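Probable 2-phosphosulfolactate phosphatase (Clostridium acetobutylicum, PDB 1VR0) probably catalyses the magnesium-dependent hydrolysis of (2R)-O-phospho-3-sulfolactate to (2R)-3-sulfolactate and phosphate. Local coordinates at residues A[22-26]-A[27-31]; A[125-128]-A[129-132]; A[139-142]-A[143-147]. All blocks are in the same frame, centred on the assembly; numbering follows the deposited sequence.

In the fold
All three contacts are local and lie on or beside the large mixed sheet. Contact 1 is a surface loop between strands 13-18 and 33-37, held mainly by backbone turns amid charged side chains. Contact 2, also largely at the surface, is the bend that leads into strand 129-133; packing, not hydrogen bonding, joins its halves. Contact 3 is partly buried on helix 138-148 and combines regular helical bonds, an apolar face and surface ion pairs. Contacts 1 and 2 meet where Asn31 N probably bonds to Thr126 O; contacts 2 and 3 meet where Leu131 packs against Lys144 and Ile145. Contacts 1 and 3 do not touch.

Contact 1. Residues A[22-26]-A[27-31]; sequences DDIKE and EKVKN
Glu26 O receives two backbone N-H groups from across the contact, the centre of a compact run of turns in the loop between strands 13-18 and 33-37. The bond from Val29 N, 2.8 Å from Glu26 O, closes a type I beta turn and comes from well above the carbonyl plane. Lys30 N lies equally close to Glu26 O but nearly in line with the carbonyl, at a C=O...N angle of 175°, and this i to i+4 bond closes an alpha turn, one helix-like turn, over the beta turn. Overlapping both, Lys28 N bonds to Lys25 O at 3.0 Å. Together these three bonds curl residues 25-30 round on themselves.

The side chains follow this curl. In Glu27, chi1 of 63° and a bend at chi2 (-93°) together fold the chain back beside Lys25, and the carboxylate lies against Lys25 CB, with CD and both oxygens 3.6 Å from it. The ammonium does not join in: Lys25 NZ stays 4.9 Å from Glu27 OE2, too far for a salt bridge, and bonds instead to the backbone oxygen of Asp22 of the second subunit. Lys28 runs the same way as Lys25, their aliphatic parts side by side. On the inner side, Val29 is buried, resting on Ile18 and Val153, while Ile24 reaches Ile18 and Val155; this packing lays the loop against interior strands 13-18 and 152-156 of the mixed sheet. CB and CG of Lys30 lie by the turn, CG 3.3 Å from Glu26 O, and the rest leads away. Beneath the turn Ile24 and Val29 touch through their CG2 methyls, 4.2 Å apart.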
# COMPACT_ATOMS: atom_id res chain seq x y z
N ASP A 22 8.28 -7.24 0.48
CA ASP A 22 7.75 -7.96 1.63
C ASP A 22 6.23 -8.07 1.64
O ASP A 22 5.67 -8.65 2.56
CB ASP A 22 8.21 -7.31 2.94
CG ASP A 22 9.68 -7.55 3.22
OD1 ASP A 22 10.21 -8.62 2.89
OD2 ASP A 22 10.36 -6.68 3.78
N ASP A 23 5.57 -7.51 0.63
CA ASP A 23 4.11 -7.60 0.53
C ASP A 23 3.63 -8.39 -0.69
O ASP A 23 2.44 -8.39 -0.99
CB ASP A 23 3.52 -6.21 0.57
CG ASP A 23 3.69 -5.57 1.93
OD1 ASP A 23 3.10 -6.15 2.90
OD2 ASP A 23 4.43 -4.54 2.05
N ILE A 24 4.52 -9.12 -1.35
CA ILE A 24 4.11 -9.96 -2.45
C ILE A 24 3.37 -11.19 -1.92
O ILE A 24 3.81 -11.84 -1.00
CB ILE A 24 5.30 -10.45 -3.22
CG1 ILE A 24 5.98 -9.31 -3.91
CG2 ILE A 24 4.89 -11.45 -4.26
CD1 ILE A 24 7.30 -9.68 -4.46
N LYS A 25 2.23 -11.50 -2.51
CA LYS A 25 1.53 -12.74 -2.22
C LYS A 25 1.37 -13.40 -3.57
O LYS A 25 0.95 -12.75 -4.53
CB LYS A 25 0.17 -12.47 -1.55
CG LYS A 25 0.26 -11.89 -0.12
CD LYS A 25 -0.91 -10.90 0.13
CE LYS A 25 -1.05 -10.36 1.59
NZ LYS A 25 -1.79 -11.31 2.48
N GLU A 26 1.74 -14.68 -3.65
CA GLU A 26 1.67 -15.46 -4.90
C GLU A 26 0.37 -15.29 -5.70
O GLU A 26 0.41 -15.11 -6.91
CB GLU A 26 1.77 -16.94 -4.58
CG GLU A 26 3.08 -17.60 -4.97
CD GLU A 26 2.90 -19.10 -5.19
OE1 GLU A 26 1.75 -19.54 -5.45
OE2 GLU A 26 3.93 -19.83 -5.11
N GLU A 27 -0.76 -15.35 -5.02
CA GLU A 27 -2.04 -15.31 -5.69
C GLU A 27 -2.28 -14.01 -6.43
O GLU A 27 -3.11 -13.98 -7.33
CB GLU A 27 -3.16 -15.53 -4.68
CG GLU A 27 -3.27 -14.45 -3.57
CD GLU A 27 -2.49 -14.80 -2.29
OE1 GLU A 27 -1.47 -15.57 -2.34
OE2 GLU A 27 -2.92 -14.29 -1.22
N LYS A 28 -1.59 -12.96 -6.03
CA LYS A 28 -1.64 -11.67 -6.72
C LYS A 28 -0.67 -11.59 -7.91
O LYS A 28 -0.67 -10.63 -8.69
CB LYS A 28 -1.26 -10.52 -5.77
CG LYS A 28 -2.29 -10.16 -4.70
CD LYS A 28 -1.70 -9.09 -3.78
CE LYS A 28 -2.70 -8.55 -2.75
NZ LYS A 28 -2.26 -7.22 -2.28
N VAL A 29 0.21 -12.57 -8.02
CA VAL A 29 1.24 -12.54 -9.03
C VAL A 29 1.07 -13.64 -10.08
O VAL A 29 1.24 -13.39 -11.26
CB VAL A 29 2.63 -12.56 -8.35
CG1 VAL A 29 3.65 -13.18 -9.19
CG2 VAL A 29 3.06 -11.16 -8.07
N LYS A 30 0.67 -14.85 -9.67
CA LYS A 30 0.72 -15.98 -10.57
C LYS A 30 -0.10 -15.77 -11.86
O LYS A 30 -1.15 -15.15 -11.83
CB LYS A 30 0.40 -17.31 -9.88
CG LYS A 30 -0.83 -17.26 -9.03
CD LYS A 30 -1.43 -18.65 -8.85
CE LYS A 30 -2.75 -18.60 -8.05
NZ LYS A 30 -3.25 -19.98 -8.19
N ASN A 31 0.48 -16.21 -12.97
CA ASN A 31 -0.09 -16.16 -14.33
C ASN A 31 -0.35 -14.76 -14.89
O ASN A 31 -0.90 -14.65 -15.98
CB ASN A 31 -1.33 -17.03 -14.44
CG ASN A 31 -1.17 -18.38 -13.74
OD1 ASN A 31 -0.14 -19.04 -13.87
ND2 ASN A 31 -2.20 -18.79 -12.98

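Contact 2. Residues A[125-128]-A[129-132]; sequences ETAR and DILI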
# COMPACT_ATOMS: atom_id res chain seq x y z
N GLU A 125 8.39 -14.86 -9.36
CA GLU A 125 8.60 -16.07 -10.19
C GLU A 125 7.35 -16.71 -10.79
O GLU A 125 7.41 -17.28 -11.88
CB GLU A 125 9.33 -17.16 -9.41
CG GLU A 125 10.72 -16.75 -9.01
CD GLU A 125 11.73 -17.81 -9.31
OE1 GLU A 125 11.52 -18.93 -8.76
OE2 GLU A 125 12.71 -17.50 -10.07
N THR A 126 6.23 -16.68 -10.08
CA THR A 126 5.07 -17.43 -10.57
C THR A 126 4.29 -16.70 -11.65
O THR A 126 3.28 -17.24 -12.13
CB THR A 126 4.12 -17.78 -9.40
OG1 THR A 126 3.84 -16.58 -8.63
CG2 THR A 126 4.77 -18.84 -8.51
N ALA A 127 4.71 -15.48 -12.02
CA ALA A 127 3.99 -14.71 -13.02
C ALA A 127 4.19 -15.35 -14.38
O ALA A 127 5.18 -16.05 -14.58
CB ALA A 127 4.50 -13.28 -13.05
N ARG A 128 3.26 -15.12 -15.31
CA ARG A 128 3.45 -15.59 -16.67
C ARG A 128 4.65 -14.89 -17.35
O ARG A 128 5.43 -15.53 -18.05
CB ARG A 128 2.20 -15.40 -17.51
CG ARG A 128 2.31 -16.01 -18.91
CD ARG A 128 1.15 -15.64 -19.76
NE ARG A 128 -0.07 -16.31 -19.32
CZ ARG A 128 -1.29 -16.00 -19.76
NH1 ARG A 128 -1.47 -15.02 -20.64
NH2 ARG A 128 -2.33 -16.67 -19.29
N ASP A 129 4.73 -13.57 -17.17
CA ASP A 129 5.84 -12.79 -17.72
C ASP A 129 6.29 -11.85 -16.66
O ASP A 129 5.46 -11.13 -16.12
CB ASP A 129 5.38 -11.96 -18.91
CG ASP A 129 5.03 -12.82 -20.11
OD1 ASP A 129 5.97 -13.36 -20.72
OD2 ASP A 129 3.82 -12.95 -20.46
N ILE A 130 7.60 -11.84 -16.35
CA ILE A 130 8.18 -10.83 -15.47
C ILE A 130 8.94 -9.77 -16.29
O ILE A 130 9.98 -10.05 -16.86
CB ILE A 130 9.17 -11.41 -14.45
CG1 ILE A 130 8.50 -12.42 -13.53
CG2 ILE A 130 9.79 -10.25 -13.63
CD1 ILE A 130 8.62 -13.81 -13.99
N LEU A 131 8.42 -8.55 -16.30
CA LEU A 131 9.05 -7.43 -16.98
C LEU A 131 9.83 -6.56 -16.04
O LEU A 131 9.49 -6.44 -14.87
CB LEU A 131 7.99 -6.55 -17.65
CG LEU A 131 7.04 -7.27 -18.61
CD1 LEU A 131 6.06 -6.26 -19.21
CD2 LEU A 131 7.80 -8.00 -19.74
N ILE A 132 10.87 -5.92 -16.53
CA ILE A 132 11.66 -5.03 -15.70
C ILE A 132 11.35 -3.62 -16.12
O ILE A 132 11.55 -3.29 -17.27
CB ILE A 132 13.16 -5.28 -15.85
CG1 ILE A 132 13.51 -6.73 -15.49
CG2 ILE A 132 13.91 -4.30 -14.98
CD1 ILE A 132 12.99 -7.21 -14.12
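Arg128 and Asp129 meet at the bend where the loop after helix 117-123 becomes strand 129-133, a member of the mixed sheet that lies between parallel strand 33-37 and antiparallel strand 240-242. Asp129 opens the strand. Its carboxylate turns back over the preceding peptide, with CG 3.4 Å from Arg128 O and OD2 3.7 Å from Arg128 CG. This is contact with the aliphatic root of the arginine and not with its charge: Arg128 extends from the backbone (chi1 -174°) and bends only at chi3, which leaves NE 5.3 Å from Asp129 OD2 and the guanidinium plane 86° from that of the carboxylate. The opposite charges can attract at that range, but they form no salt bridge. Carbonyl and carboxylate oxygens also face each other here, Arg128 O and Asp129 OD1 being 3.5 Å apart, which is probably mildly unfavourable.

Next comes Ile130, buried and on the other side of the strand, touching Val36 of strand 33-37. It reaches back along the chain, and CG1 lies 4.1 Å from Ala127 CB, a single apolar touch; Ala127 also lies on Ala34 of strand 33-37. Leu131 returns to the helix side, against Lys144 and Ile145, and Ile132 packs on helix 42-51; both continue the strand beyond the bend. Back at Ile130, chi2 of 93° turns the end methyl over the loop, where it lies loosely, CD1 4.1 Å from Ala127 O.

Contact 3. Residues A[139-142]-A[143-147]; sequences EAVA and EKIVE
Val141 and Ile145, one helical turn apart, are brought together by their torsions: Val141 holds CG1 opposite its backbone N (chi1 172°), while Ile145 sets CG1 opposite its own carbonyl carbon (chi1 -76°) and runs on extended. The two branches meet obliquely, Val141 CG1 lying 3.7 Å from Ile145 CD1. The isoleucine chain also lies over the preceding turn, with CG1 3.2 Å from Val141 O. Both residues are buried against Val35 of strand 33-37. This is the inner face of helix 138-148, the helix of a beta-alpha-beta crossover that links strand 129-133 to strand 152-156 across the sheet.

The backbone is regular alpha helix. Ile145 N bonds to Val141 O at 2.9 Å, and the same i to i+4 pattern runs from Glu143 N to Glu139 O, from Lys144 N to Ala140 O and from Val146 N to Ala142 O.

Other faces carry ion pairs. Lys144 bends at chi2, and its NZ makes a salt bridge to Glu147, 2.7 Å from OE1, which accepts on its syn lone pair, the side of the other carboxylate oxygen. Glu139 and Glu143, a turn apart, share Arg181 of helix 165-181, the first through NH2 and the second through NH1, while Ala142 packs against Cys177 and Val178 of that helix. The arginine probably offsets the repulsion between the two glutamates. Helix 138-148 thus meets the sheet through apolar contact, and its neighbouring helix through charge and packing together.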
# COMPACT_ATOMS: atom_id res chain seq x y z
N GLU A 139 7.50 3.96 -21.18
CA GLU A 139 6.67 3.87 -22.37
C GLU A 139 6.78 2.49 -23.03
O GLU A 139 5.77 1.88 -23.41
CB GLU A 139 7.05 4.95 -23.39
CG GLU A 139 6.75 6.39 -22.97
CD GLU A 139 5.28 6.82 -23.18
OE1 GLU A 139 4.47 6.06 -23.73
OE2 GLU A 139 4.92 7.95 -22.81
N ALA A 140 8.00 2.00 -23.18
CA ALA A 140 8.20 0.72 -23.84
C ALA A 140 7.57 -0.41 -23.03
O ALA A 140 7.05 -1.36 -23.60
CB ALA A 140 9.68 0.48 -24.07
N VAL A 141 7.60 -0.30 -21.70
CA VAL A 141 6.96 -1.30 -20.83
C VAL A 141 5.45 -1.32 -21.06
O VAL A 141 4.82 -2.37 -21.07
CB VAL A 141 7.22 -1.01 -19.35
CG1 VAL A 141 6.41 -1.93 -18.49
CG2 VAL A 141 8.72 -1.14 -19.02
N ALA A 142 4.87 -0.13 -21.20
CA ALA A 142 3.45 -0.02 -21.39
C ALA A 142 3.09 -0.68 -22.72
O ALA A 142 2.11 -1.40 -22.82
CB ALA A 142 3.04 1.41 -21.37
N GLU A 143 3.92 -0.47 -23.72
CA GLU A 143 3.69 -1.08 -25.00
C GLU A 143 3.76 -2.61 -24.93
O GLU A 143 2.92 -3.27 -25.51
CB GLU A 143 4.69 -0.56 -26.00
CG GLU A 143 4.52 -1.21 -27.33
CD GLU A 143 5.10 -0.40 -28.44
OE1 GLU A 143 4.84 0.83 -28.46
OE2 GLU A 143 5.82 -0.99 -29.27
N LYS A 144 4.71 -3.15 -24.17
CA LYS A 144 4.82 -4.60 -23.98
C LYS A 144 3.64 -5.19 -23.18
O LYS A 144 3.12 -6.27 -23.49
CB LYS A 144 6.15 -4.95 -23.32
CG LYS A 144 6.44 -6.43 -23.18
CD LYS A 144 6.62 -7.14 -24.47
CE LYS A 144 6.81 -8.64 -24.23
NZ LYS A 144 6.85 -9.42 -25.53
N ILE A 145 3.20 -4.46 -22.19
CA ILE A 145 2.01 -4.81 -21.42
C ILE A 145 0.79 -5.02 -22.29
O ILE A 145 0.08 -6.00 -22.15
CB ILE A 145 1.74 -3.75 -20.35
CG1 ILE A 145 2.72 -3.91 -19.21
CG2 ILE A 145 0.33 -3.86 -19.83
CD1 ILE A 145 2.75 -2.70 -18.23
N VAL A 146 0.56 -4.09 -23.20
CA VAL A 146 -0.58 -4.17 -24.11
C VAL A 146 -0.44 -5.37 -25.04
O VAL A 146 -1.39 -6.11 -25.22
CB VAL A 146 -0.72 -2.86 -24.92
CG1 VAL A 146 -1.77 -2.97 -26.01
CG2 VAL A 146 -1.03 -1.71 -23.98
N GLU A 147 0.74 -5.56 -25.61
CA GLU A 147 1.01 -6.69 -26.51
C GLU A 147 0.75 -8.01 -25.79
O GLU A 147 0.16 -8.91 -26.37
CB GLU A 147 2.46 -6.66 -27.01
CG GLU A 147 2.77 -7.64 -28.15
CD GLU A 147 3.92 -8.65 -27.83
OE1 GLU A 147 4.75 -8.41 -26.92
OE2 GLU A 147 3.99 -9.72 -28.49